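SusD superfamily protein (Bacteroides fragilis NCTC 9343, PDB 3NQP) probably binds sugars at the outer membrane, as a SusD-family lipoprotein that would hand glycans to a partner transporter. Local coordinates at residues N278-N286 / T356-Y364; T292-F303 / F338-G346. All blocks are in the same frame, centred on the assembly; numbering follows the deposited sequence. Where two conformers were deposited one is given.

Interaction 1 of 2, residues N278-N286 / T356-Y364; sequences NSNGTFTYN and THVRKNIGY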
loop_
_atom_site.group_PDB
_atom_site.type_symbol
_atom_site.label_atom_id
_atom_site.label_comp_id
_atom_site.label_asym_id
_atom_site.label_seq_id
_atom_site.Cartn_x
_atom_site.Cartn_y
_atom_site.Cartn_z
ATOM N N ASN A 278 10.803 -10.531 -4.873
ATOM C CA ASN A 278 9.653 -10.477 -3.988
ATOM C C ASN A 278 8.812 -11.738 -4.174
ATOM O O ASN A 278 9.125 -12.595 -5.038
ATOM C CB ASN A 278 8.887 -9.176 -4.228
ATOM C CG ASN A 278 8.410 -9.024 -5.656
ATOM O OD1 ASN A 278 7.696 -9.892 -6.151
ATOM N ND2 ASN A 278 8.752 -7.886 -6.302
ATOM N N SER A 279 7.766 -11.840 -3.370
ATOM C CA SER A 279 6.886 -13.005 -3.340
ATOM C C SER A 279 5.631 -12.876 -4.203
ATOM O O SER A 279 4.651 -13.565 -3.950
ATOM C CB SER A 279 6.498 -13.235 -1.869
ATOM O OG SER A 279 7.669 -13.591 -1.126
ATOM N N ASN A 280 5.682 -12.082 -5.278
ATOM C CA ASN A 280 4.531 -11.899 -6.143
ATOM C C ASN A 280 4.142 -13.202 -6.881
ATOM O O ASN A 280 2.989 -13.343 -7.357
ATOM C CB ASN A 280 4.703 -10.700 -7.097
ATOM C CG ASN A 280 4.536 -9.347 -6.397
ATOM O OD1 ASN A 280 4.269 -9.304 -5.186
ATOM N ND2 ASN A 280 4.727 -8.224 -7.152
ATOM N N GLY A 281 5.058 -14.189 -6.893
ATOM C CA GLY A 281 4.731 -15.541 -7.419
ATOM C C GLY A 281 3.662 -16.292 -6.655
ATOM O O GLY A 281 3.038 -17.254 -7.169
ATOM N N THR A 282 3.440 -15.881 -5.409
ATOM C CA THR A 282 2.429 -16.506 -4.555
ATOM C C THR A 282 0.991 -16.142 -4.881
ATOM O O THR A 282 0.080 -16.688 -4.256
ATOM C CB THR A 282 2.664 -16.191 -3.030
ATOM O OG1 THR A 282 2.493 -14.805 -2.784
ATOM C CG2 THR A 282 4.105 -16.612 -2.564
ATOM N N PHE A 283 0.764 -15.201 -5.806
ATOM C CA PHE A 283 -0.599 -14.872 -6.268
ATOM C C PHE A 283 -0.894 -15.557 -7.617
ATOM O O PHE A 283 -1.828 -15.145 -8.311
ATOM C CB PHE A 283 -0.793 -13.363 -6.492
ATOM C CG PHE A 283 -0.921 -12.545 -5.233
ATOM C CD1 PHE A 283 0.160 -12.333 -4.409
ATOM C CD2 PHE A 283 -2.114 -11.891 -4.938
ATOM C CE1 PHE A 283 0.012 -11.542 -3.253
ATOM C CE2 PHE A 283 -2.252 -11.098 -3.804
ATOM C CZ PHE A 283 -1.199 -10.920 -2.979
ATOM N N THR A 284 -0.077 -16.538 -8.008
ATOM C CA THR A 284 -0.190 -17.135 -9.358
ATOM C C THR A 284 -0.740 -18.575 -9.354
ATOM O O THR A 284 -1.930 -18.791 -9.038
ATOM C CB THR A 284 1.127 -17.000 -10.140
ATOM O OG1 THR A 284 2.176 -17.798 -9.561
ATOM C CG2 THR A 284 1.543 -15.521 -10.188
ATOM N N TYR A 285 0.106 -19.553 -9.711
ATOM C CA TYR A 285 -0.265 -20.939 -9.659
ATOM C C TYR A 285 1.058 -21.766 -9.628
ATOM O O TYR A 285 2.164 -21.262 -9.944
ATOM C CB TYR A 285 -1.144 -21.311 -10.851
ATOM C CG TYR A 285 -0.501 -20.878 -12.140
ATOM C CD1 TYR A 285 -0.663 -19.577 -12.606
ATOM C CD2 TYR A 285 0.303 -21.738 -12.862
ATOM C CE1 TYR A 285 -0.049 -19.141 -13.773
ATOM C CE2 TYR A 285 0.925 -21.300 -14.069
ATOM C CZ TYR A 285 0.755 -20.007 -14.496
ATOM O OH TYR A 285 1.386 -19.554 -15.646
ATOM N N ASN A 286 0.918 -23.012 -9.212
ATOM C CA ASN A 286 2.009 -23.954 -9.083
ATOM C C ASN A 286 1.982 -24.902 -10.288
ATOM O O ASN A 286 1.189 -25.826 -10.319
ATOM C CB ASN A 286 1.772 -24.756 -7.803
ATOM C CG ASN A 286 2.973 -25.581 -7.367
ATOM O OD1 ASN A 286 3.670 -26.165 -8.178
ATOM N ND2 ASN A 286 3.200 -25.641 -6.054
ATOM N N THR A 356 -8.619 -16.597 -10.414
ATOM C CA THR A 356 -7.955 -15.466 -10.972
ATOM C C THR A 356 -6.564 -15.453 -10.371
ATOM O O THR A 356 -6.374 -15.926 -9.259
ATOM C CB THR A 356 -8.724 -14.147 -10.659
ATOM O OG1 THR A 356 -8.760 -13.958 -9.243
ATOM C CG2 THR A 356 -10.156 -14.180 -11.245
ATOM N N HIS A 357 -5.614 -14.852 -11.100
ATOM C CA HIS A 357 -4.194 -14.979 -10.853
ATOM C C HIS A 357 -3.501 -13.659 -11.254
ATOM O O HIS A 357 -3.779 -13.098 -12.311
ATOM C CB HIS A 357 -3.664 -16.176 -11.679
ATOM C CG HIS A 357 -4.537 -17.392 -11.608
ATOM N ND1 HIS A 357 -4.353 -18.381 -10.668
ATOM C CD2 HIS A 357 -5.597 -17.786 -12.368
ATOM C CE1 HIS A 357 -5.280 -19.317 -10.831
ATOM N NE2 HIS A 357 -6.030 -18.992 -11.873
ATOM N N VAL A 358 -2.674 -13.107 -10.363
ATOM C CA VAL A 358 -2.255 -11.730 -10.518
ATOM C C VAL A 358 -0.956 -11.653 -11.291
ATOM O O VAL A 358 0.092 -12.176 -10.843
ATOM C CB VAL A 358 -2.117 -11.005 -9.123
ATOM C CG1 VAL A 358 -1.617 -9.567 -9.322
ATOM C CG2 VAL A 358 -3.494 -11.013 -8.391
ATOM N N ARG A 359 -1.023 -10.993 -12.457
ATOM C CA ARG A 359 0.134 -10.777 -13.299
ATOM C C ARG A 359 0.528 -9.288 -13.407
ATOM O O ARG A 359 1.284 -8.904 -14.305
ATOM C CB ARG A 359 -0.143 -11.348 -14.694
ATOM C CG ARG A 359 -1.342 -10.741 -15.372
ATOM C CD ARG A 359 -1.342 -11.093 -16.870
ATOM N NE ARG A 359 -2.696 -11.044 -17.392
ATOM C CZ ARG A 359 -3.085 -11.706 -18.479
ATOM N NH1 ARG A 359 -2.188 -12.428 -19.128
ATOM N NH2 ARG A 359 -4.357 -11.651 -18.900
ATOM N N LYS A 360 0.034 -8.478 -12.468
ATOM C CA LYS A 360 0.225 -7.029 -12.467
ATOM C C LYS A 360 1.676 -6.614 -12.432
ATOM O O LYS A 360 2.044 -5.643 -13.092
ATOM C CB LYS A 360 -0.467 -6.414 -11.244
ATOM C CG LYS A 360 -0.561 -4.868 -11.278
ATOM C CD LYS A 360 -1.493 -4.339 -10.181
ATOM C CE LYS A 360 -1.451 -2.815 -10.098
ATOM N NZ LYS A 360 -2.530 -2.293 -9.232
ATOM N N ASN A 361 2.483 -7.327 -11.648
ATOM C CA ASN A 361 3.831 -6.854 -11.271
ATOM C C ASN A 361 4.749 -8.055 -10.949
ATOM O O ASN A 361 5.313 -8.161 -9.879
ATOM C CB ASN A 361 3.698 -5.867 -10.097
ATOM C CG ASN A 361 4.992 -5.176 -9.728
ATOM O OD1 ASN A 361 5.823 -4.865 -10.597
ATOM N ND2 ASN A 361 5.144 -4.873 -8.430
ATOM N N ILE A 362 4.814 -9.006 -11.883
ATOM C CA ILE A 362 5.588 -10.255 -11.703
ATOM C C ILE A 362 6.934 -10.240 -12.450
ATOM O O ILE A 362 7.492 -11.296 -12.799
ATOM C CB ILE A 362 4.735 -11.520 -12.025
ATOM C CG1 ILE A 362 4.153 -11.481 -13.445
ATOM C CG2 ILE A 362 3.607 -11.662 -10.993
ATOM C CD1 ILE A 362 3.774 -12.929 -14.060
ATOM N N GLY A 363 7.478 -9.049 -12.680
ATOM C CA GLY A 363 8.889 -8.943 -13.170
ATOM C C GLY A 363 9.060 -9.369 -14.629
ATOM O O GLY A 363 8.289 -8.943 -15.475
ATOM N N TYR A 364 10.026 -10.240 -14.911
ATOM C CA TYR A 364 10.263 -10.695 -16.303
ATOM C C TYR A 364 10.868 -12.075 -16.359
ATOM O O TYR A 364 11.207 -12.666 -15.332
ATOM C CB TYR A 364 11.161 -9.687 -17.045
ATOM C CG TYR A 364 12.483 -9.422 -16.347
ATOM C CD1 TYR A 364 13.406 -10.453 -16.108
ATOM C CD2 TYR A 364 12.806 -8.138 -15.897
ATOM C CE1 TYR A 364 14.607 -10.203 -15.452
ATOM C CE2 TYR A 364 14.008 -7.879 -15.255
ATOM C CZ TYR A 364 14.895 -8.918 -15.013
ATOM O OH TYR A 364 16.060 -8.644 -14.335
HETATM O O HOH W 1 7.833 -9.172 -9.048
HETATM O O HOH W 2 1.396 -11.523 -8.485
HETATM O O HOH W 3 3.266 -5.779 -6.569
#
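His357 meets the 278-286 loop first: its ND1 donates to Thr284 O at 2.9 Å, with the acceptor near the imidazole plane but the donor well above the carbonyl plane. The edge of Tyr285 points at the face of the same imidazole, the two planes standing at 88°, while NE2 bonds to Ser341 OG; with both nitrogens engaged, the ring's rotation is fixed. Val358 N donates to Phe283 O (3.0 Å). Val358 CB lies 3.8 Å from Phe283 CB, the side chains running alongside each other. CG2 of Val358, anti to its carbonyl carbon, reaches CD2 of the phenyl ring. Val358 O is joined to Asn280 O by a water that donates to both. At Asn361 the backbone O receives Asn280 ND2 at 2.8 Å, nearly straight (171°) and in the plane of the Asn280 amide; the two side-chain ND2 groups share another water, Asn361 ND2 also bonds to Asp376 O, and Asn280 OD1 turns to Tyr377 OH. Ile362 closes the contact, its CG2 lying 4.2 Å from Asn280 CB. Buried carbonyls thus find donors in side-chain nitrogens, waters and backbone N-H, fastening the loop to the end of strand 351-358 and what follows without strand pairing.

Interaction 2 of 2, residues T292-F303 / F338-G346; sequences TKNRYQANGEVF and FIASYNKDG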
loop_
_atom_site.group_PDB
_atom_site.type_symbol
_atom_site.label_atom_id
_atom_site.label_comp_id
_atom_site.label_asym_id
_atom_site.label_seq_id
_atom_site.Cartn_x
_atom_site.Cartn_y
_atom_site.Cartn_z
ATOM N N THR A 292 -4.588 -25.426 -11.551
ATOM C CA THR A 292 -4.876 -24.368 -12.555
ATOM C C THR A 292 -4.392 -24.758 -13.965
ATOM O O THR A 292 -5.100 -24.553 -14.939
ATOM C CB THR A 292 -4.274 -22.979 -12.132
ATOM O OG1 THR A 292 -4.768 -22.621 -10.827
ATOM C CG2 THR A 292 -4.623 -21.875 -13.116
ATOM N N LYS A 293 -3.209 -25.353 -14.065
ATOM C CA LYS A 293 -2.617 -25.711 -15.375
ATOM C C LYS A 293 -3.500 -26.583 -16.232
ATOM O O LYS A 293 -3.348 -26.566 -17.459
ATOM C CB LYS A 293 -1.263 -26.393 -15.245
ATOM C CG LYS A 293 -1.253 -27.660 -14.365
ATOM C CD LYS A 293 0.057 -28.447 -14.483
ATOM C CE LYS A 293 0.056 -29.733 -13.595
ATOM N NZ LYS A 293 0.132 -29.490 -12.080
ATOM N N ASN A 294 -4.395 -27.343 -15.615
ATOM C CA ASN A 294 -5.283 -28.247 -16.357
ATOM C C ASN A 294 -6.644 -27.632 -16.621
ATOM O O ASN A 294 -7.486 -28.274 -17.173
ATOM C CB ASN A 294 -5.440 -29.582 -15.619
ATOM C CG ASN A 294 -4.112 -30.301 -15.451
ATOM O OD1 ASN A 294 -3.314 -30.373 -16.379
ATOM N ND2 ASN A 294 -3.865 -30.790 -14.261
ATOM N N ARG A 295 -6.864 -26.383 -16.232
ATOM C CA ARG A 295 -8.124 -25.736 -16.530
ATOM C C ARG A 295 -7.891 -24.943 -17.838
ATOM O O ARG A 295 -6.949 -25.260 -18.606
ATOM C CB ARG A 295 -8.579 -24.861 -15.361
ATOM C CG ARG A 295 -8.834 -25.658 -14.100
ATOM C CD ARG A 295 -9.744 -25.012 -13.050
ATOM N NE ARG A 295 -9.917 -26.007 -11.989
ATOM C CZ ARG A 295 -9.101 -26.153 -10.941
ATOM N NH1 ARG A 295 -8.090 -25.313 -10.731
ATOM N NH2 ARG A 295 -9.299 -27.135 -10.077
ATOM N N TYR A 296 -8.735 -23.948 -18.103
ATOM C CA TYR A 296 -8.771 -23.295 -19.397
ATOM C C TYR A 296 -8.647 -21.781 -19.288
ATOM O O TYR A 296 -8.984 -21.187 -18.294
ATOM C CB TYR A 296 -10.054 -23.663 -20.154
ATOM C CG TYR A 296 -10.177 -25.138 -20.347
ATOM C CD1 TYR A 296 -9.631 -25.747 -21.458
ATOM C CD2 TYR A 296 -10.752 -25.947 -19.361
ATOM C CE1 TYR A 296 -9.683 -27.122 -21.616
ATOM C CE2 TYR A 296 -10.809 -27.325 -19.508
ATOM C CZ TYR A 296 -10.259 -27.906 -20.637
ATOM O OH TYR A 296 -10.332 -29.275 -20.834
ATOM N N GLN A 297 -8.135 -21.190 -20.356
ATOM C CA GLN A 297 -8.135 -19.764 -20.567
ATOM C C GLN A 297 -9.444 -19.337 -21.208
ATOM O O GLN A 297 -10.203 -20.166 -21.719
ATOM C CB GLN A 297 -6.973 -19.396 -21.485
ATOM C CG GLN A 297 -5.667 -20.055 -21.051
ATOM C CD GLN A 297 -4.474 -19.581 -21.841
ATOM O OE1 GLN A 297 -4.256 -18.384 -21.970
ATOM N NE2 GLN A 297 -3.663 -20.511 -22.307
ATOM N N ALA A 298 -9.639 -18.027 -21.238
ATOM C CA ALA A 298 -10.804 -17.371 -21.781
ATOM C C ALA A 298 -11.076 -17.771 -23.222
ATOM O O ALA A 298 -12.230 -17.846 -23.604
ATOM C CB ALA A 298 -10.665 -15.778 -21.677
ATOM N N ASN A 299 -10.028 -18.078 -23.991
ATOM C CA ASN A 299 -10.232 -18.465 -25.414
ATOM C C ASN A 299 -10.530 -19.938 -25.562
ATOM O O ASN A 299 -10.603 -20.438 -26.684
ATOM C CB ASN A 299 -8.987 -18.124 -26.256
ATOM C CG ASN A 299 -7.798 -18.938 -25.872
ATOM O OD1 ASN A 299 -7.790 -19.511 -24.781
ATOM N ND2 ASN A 299 -6.756 -18.965 -26.719
ATOM N N GLY A 300 -10.571 -20.669 -24.442
ATOM C CA GLY A 300 -10.860 -22.112 -24.453
ATOM C C GLY A 300 -9.661 -23.033 -24.524
ATOM O O GLY A 300 -9.797 -24.240 -24.449
ATOM N N GLU A 301 -8.490 -22.445 -24.678
ATOM C CA GLU A 301 -7.226 -23.155 -24.709
ATOM C C GLU A 301 -6.874 -23.637 -23.322
ATOM O O GLU A 301 -7.205 -22.980 -22.363
ATOM C CB GLU A 301 -6.152 -22.177 -25.211
ATOM C CG GLU A 301 -4.817 -22.716 -25.366
ATOM C CD GLU A 301 -3.829 -21.707 -25.916
ATOM O OE1 GLU A 301 -4.209 -20.584 -26.320
ATOM O OE2 GLU A 301 -2.646 -22.062 -25.927
ATOM N N VAL A 302 -6.193 -24.769 -23.221
ATOM C CA VAL A 302 -5.749 -25.290 -21.912
ATOM C C VAL A 302 -4.812 -24.258 -21.266
ATOM O O VAL A 302 -4.012 -23.632 -21.938
ATOM C CB VAL A 302 -5.070 -26.668 -22.022
ATOM C CG1 VAL A 302 -4.594 -27.161 -20.673
ATOM C CG2 VAL A 302 -6.038 -27.712 -22.576
ATOM N N PHE A 303 -4.971 -24.043 -19.963
ATOM C CA PHE A 303 -4.240 -22.959 -19.290
ATOM C C PHE A 303 -2.711 -23.184 -19.294
ATOM O O PHE A 303 -1.948 -22.297 -19.662
ATOM C CB PHE A 303 -4.790 -22.832 -17.854
ATOM C CG PHE A 303 -4.328 -21.596 -17.124
ATOM C CD1 PHE A 303 -3.093 -21.550 -16.553
ATOM C CD2 PHE A 303 -5.129 -20.475 -17.070
ATOM C CE1 PHE A 303 -2.663 -20.407 -15.858
ATOM C CE2 PHE A 303 -4.700 -19.336 -16.422
ATOM C CZ PHE A 303 -3.468 -19.321 -15.791
ATOM N N PHE A 338 -4.908 -9.161 -13.946
ATOM C CA PHE A 338 -5.301 -10.512 -13.774
ATOM C C PHE A 338 -5.272 -11.337 -15.071
ATOM O O PHE A 338 -5.458 -10.812 -16.167
ATOM C CB PHE A 338 -6.744 -10.568 -13.321
ATOM C CG PHE A 338 -6.994 -10.102 -11.924
ATOM C CD1 PHE A 338 -6.611 -10.859 -10.836
ATOM C CD2 PHE A 338 -7.741 -8.965 -11.706
ATOM C CE1 PHE A 338 -6.929 -10.447 -9.542
ATOM C CE2 PHE A 338 -8.025 -8.540 -10.380
ATOM C CZ PHE A 338 -7.645 -9.309 -9.344
ATOM N N ILE A 339 -5.057 -12.646 -14.913
ATOM C CA ILE A 339 -5.460 -13.632 -15.910
ATOM C C ILE A 339 -6.487 -14.526 -15.237
ATOM O O ILE A 339 -6.374 -14.841 -14.055
ATOM C CB ILE A 339 -4.275 -14.495 -16.489
ATOM C CG1 ILE A 339 -4.757 -15.331 -17.700
ATOM C CG2 ILE A 339 -3.595 -15.353 -15.374
ATOM C CD1 ILE A 339 -3.595 -16.094 -18.506
ATOM N N ALA A 340 -7.514 -14.933 -15.986
ATOM C CA ALA A 340 -8.573 -15.774 -15.422
ATOM C C ALA A 340 -8.376 -17.236 -15.851
ATOM O O ALA A 340 -7.913 -17.527 -16.967
ATOM C CB ALA A 340 -9.939 -15.252 -15.891
ATOM N N SER A 341 -8.752 -18.158 -14.973
ATOM C CA SER A 341 -8.800 -19.574 -15.325
ATOM C C SER A 341 -10.253 -20.018 -15.230
ATOM O O SER A 341 -11.005 -19.566 -14.350
ATOM C CB SER A 341 -7.873 -20.416 -14.428
ATOM O OG SER A 341 -8.196 -20.342 -13.040
ATOM N N TYR A 342 -10.629 -20.914 -16.123
ATOM C CA TYR A 342 -12.024 -21.328 -16.306
ATOM C C TYR A 342 -12.177 -22.862 -16.251
ATOM O O TYR A 342 -11.321 -23.585 -16.724
ATOM C CB TYR A 342 -12.539 -20.879 -17.675
ATOM C CG TYR A 342 -12.607 -19.396 -17.861
ATOM C CD1 TYR A 342 -11.470 -18.657 -18.163
ATOM C CD2 TYR A 342 -13.802 -18.709 -17.684
ATOM C CE1 TYR A 342 -11.537 -17.290 -18.307
ATOM C CE2 TYR A 342 -13.870 -17.369 -17.824
ATOM C CZ TYR A 342 -12.748 -16.654 -18.133
ATOM O OH TYR A 342 -12.825 -15.274 -18.268
ATOM N N ASN A 343 -13.291 -23.316 -15.690
ATOM C CA ASN A 343 -13.822 -24.661 -15.924
ATOM C C ASN A 343 -14.551 -24.686 -17.232
ATOM O O ASN A 343 -15.091 -23.670 -17.641
ATOM C CB ASN A 343 -14.868 -24.998 -14.867
ATOM C CG ASN A 343 -14.349 -25.886 -13.811
ATOM O OD1 ASN A 343 -13.309 -26.520 -13.992
ATOM N ND2 ASN A 343 -15.092 -25.980 -12.687
ATOM N N LYS A 344 -14.561 -25.851 -17.873
ATOM C CA LYS A 344 -15.291 -26.073 -19.101
ATOM C C LYS A 344 -16.285 -27.170 -18.793
ATOM O O LYS A 344 -15.912 -28.222 -18.266
ATOM C CB LYS A 344 -14.354 -26.503 -20.229
ATOM C CG LYS A 344 -15.074 -27.147 -21.390
ATOM C CD LYS A 344 -14.327 -26.987 -22.705
ATOM C CE LYS A 344 -13.347 -28.110 -22.929
ATOM N NZ LYS A 344 -12.794 -28.087 -24.299
ATOM N N ASP A 345 -17.553 -26.898 -19.074
ATOM C CA ASP A 345 -18.626 -27.891 -18.894
ATOM C C ASP A 345 -18.393 -29.099 -19.823
ATOM O O ASP A 345 -18.119 -28.940 -21.033
ATOM C CB ASP A 345 -19.984 -27.235 -19.159
ATOM C CG ASP A 345 -21.162 -28.118 -18.780
ATOM O OD1 ASP A 345 -21.445 -29.094 -19.509
ATOM O OD2 ASP A 345 -21.830 -27.791 -17.779
ATOM N N GLY A 346 -18.432 -30.298 -19.236
ATOM C CA GLY A 346 -18.178 -31.548 -19.978
ATOM C C GLY A 346 -19.140 -31.784 -21.148
ATOM O O GLY A 346 -18.743 -32.330 -22.186
HETATM O O HOH W 4 -7.666 -22.459 -11.273
HETATM O O HOH W 5 -12.101 -27.995 -12.109
HETATM O O HOH W 6 -7.753 -16.360 -19.401
#
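Two tyrosines, Tyr296 and Tyr342, form a solitary antiparallel bridge in which each carbonyl oxygen also lies at the edge of the other's ring. Tyr296 N donates to Tyr342 O at 3.0 Å, and Tyr342 N returns a shorter bond to Tyr296 O at 2.7 Å, making this a hydrogen-bonded pair. In both, CG stands beside the backbone N (chi1 -58° in Tyr296, -64° in Tyr342), which brings the ring's edge to the partner's carbonyl. Lys344 CB packs against the Tyr296 ring, 3.7 Å from Tyr296 CE2. The Tyr342 ring lies against Ala298, with Tyr342 CE1 3.8 Å from Ala298 CB.

Deeper in, Phe303 reaches from its own loop onto strand 338-344. Thr292 CG2, of the same loop, lies over the centre of one face, 3.6 Å above the plane; Ala340 O approaches the ring edge, and Ile339 CG2 comes to 4.0 Å from Phe303 CZ. Thr292 CG2 also touches Ser341 CB, while a water links Thr292 OG1, Arg295 NH1 and Ser341 OG. Asp61 and His357 give these two hydroxyls further partners, and Arg295 NH1 also bonds to Ser291 OG. The extended Arg295 runs beside Asn343, bridged by a second water from NE to OD1, and makes a cation-pi contact with Tyr354.

Beyond the bridge the 292-303 chain folds back through a type I turn from Gln297 to Gly300, and Gln297 N bonds to Glu301 O. A loop with a type I beta turn is thus joined by a single antiparallel beta bridge to the edge of a two-stranded sheet, within the SusD-family region.

After strand 265-269 the chain enters a long loop that supplies the first segment of both contacts: 278-286, then 292-303. It continues through helices 321-325 and 333-337 into strand 338-344, where interaction 2 closes the inner loop, and then turns back along strand 351-358, at whose end interaction 1 closes the outer one. Interaction 2 is therefore nested within interaction 1. The two strands are antiparallel neighbours in one small sheet; both parts of the long loop reach it, interaction 1 also taking in residues after strand 351-358. The contacts also touch directly: His357 O pairs with Ile339 N across the sheet, and the edge-to-face rings of Tyr285 and Phe303 join the loop segments.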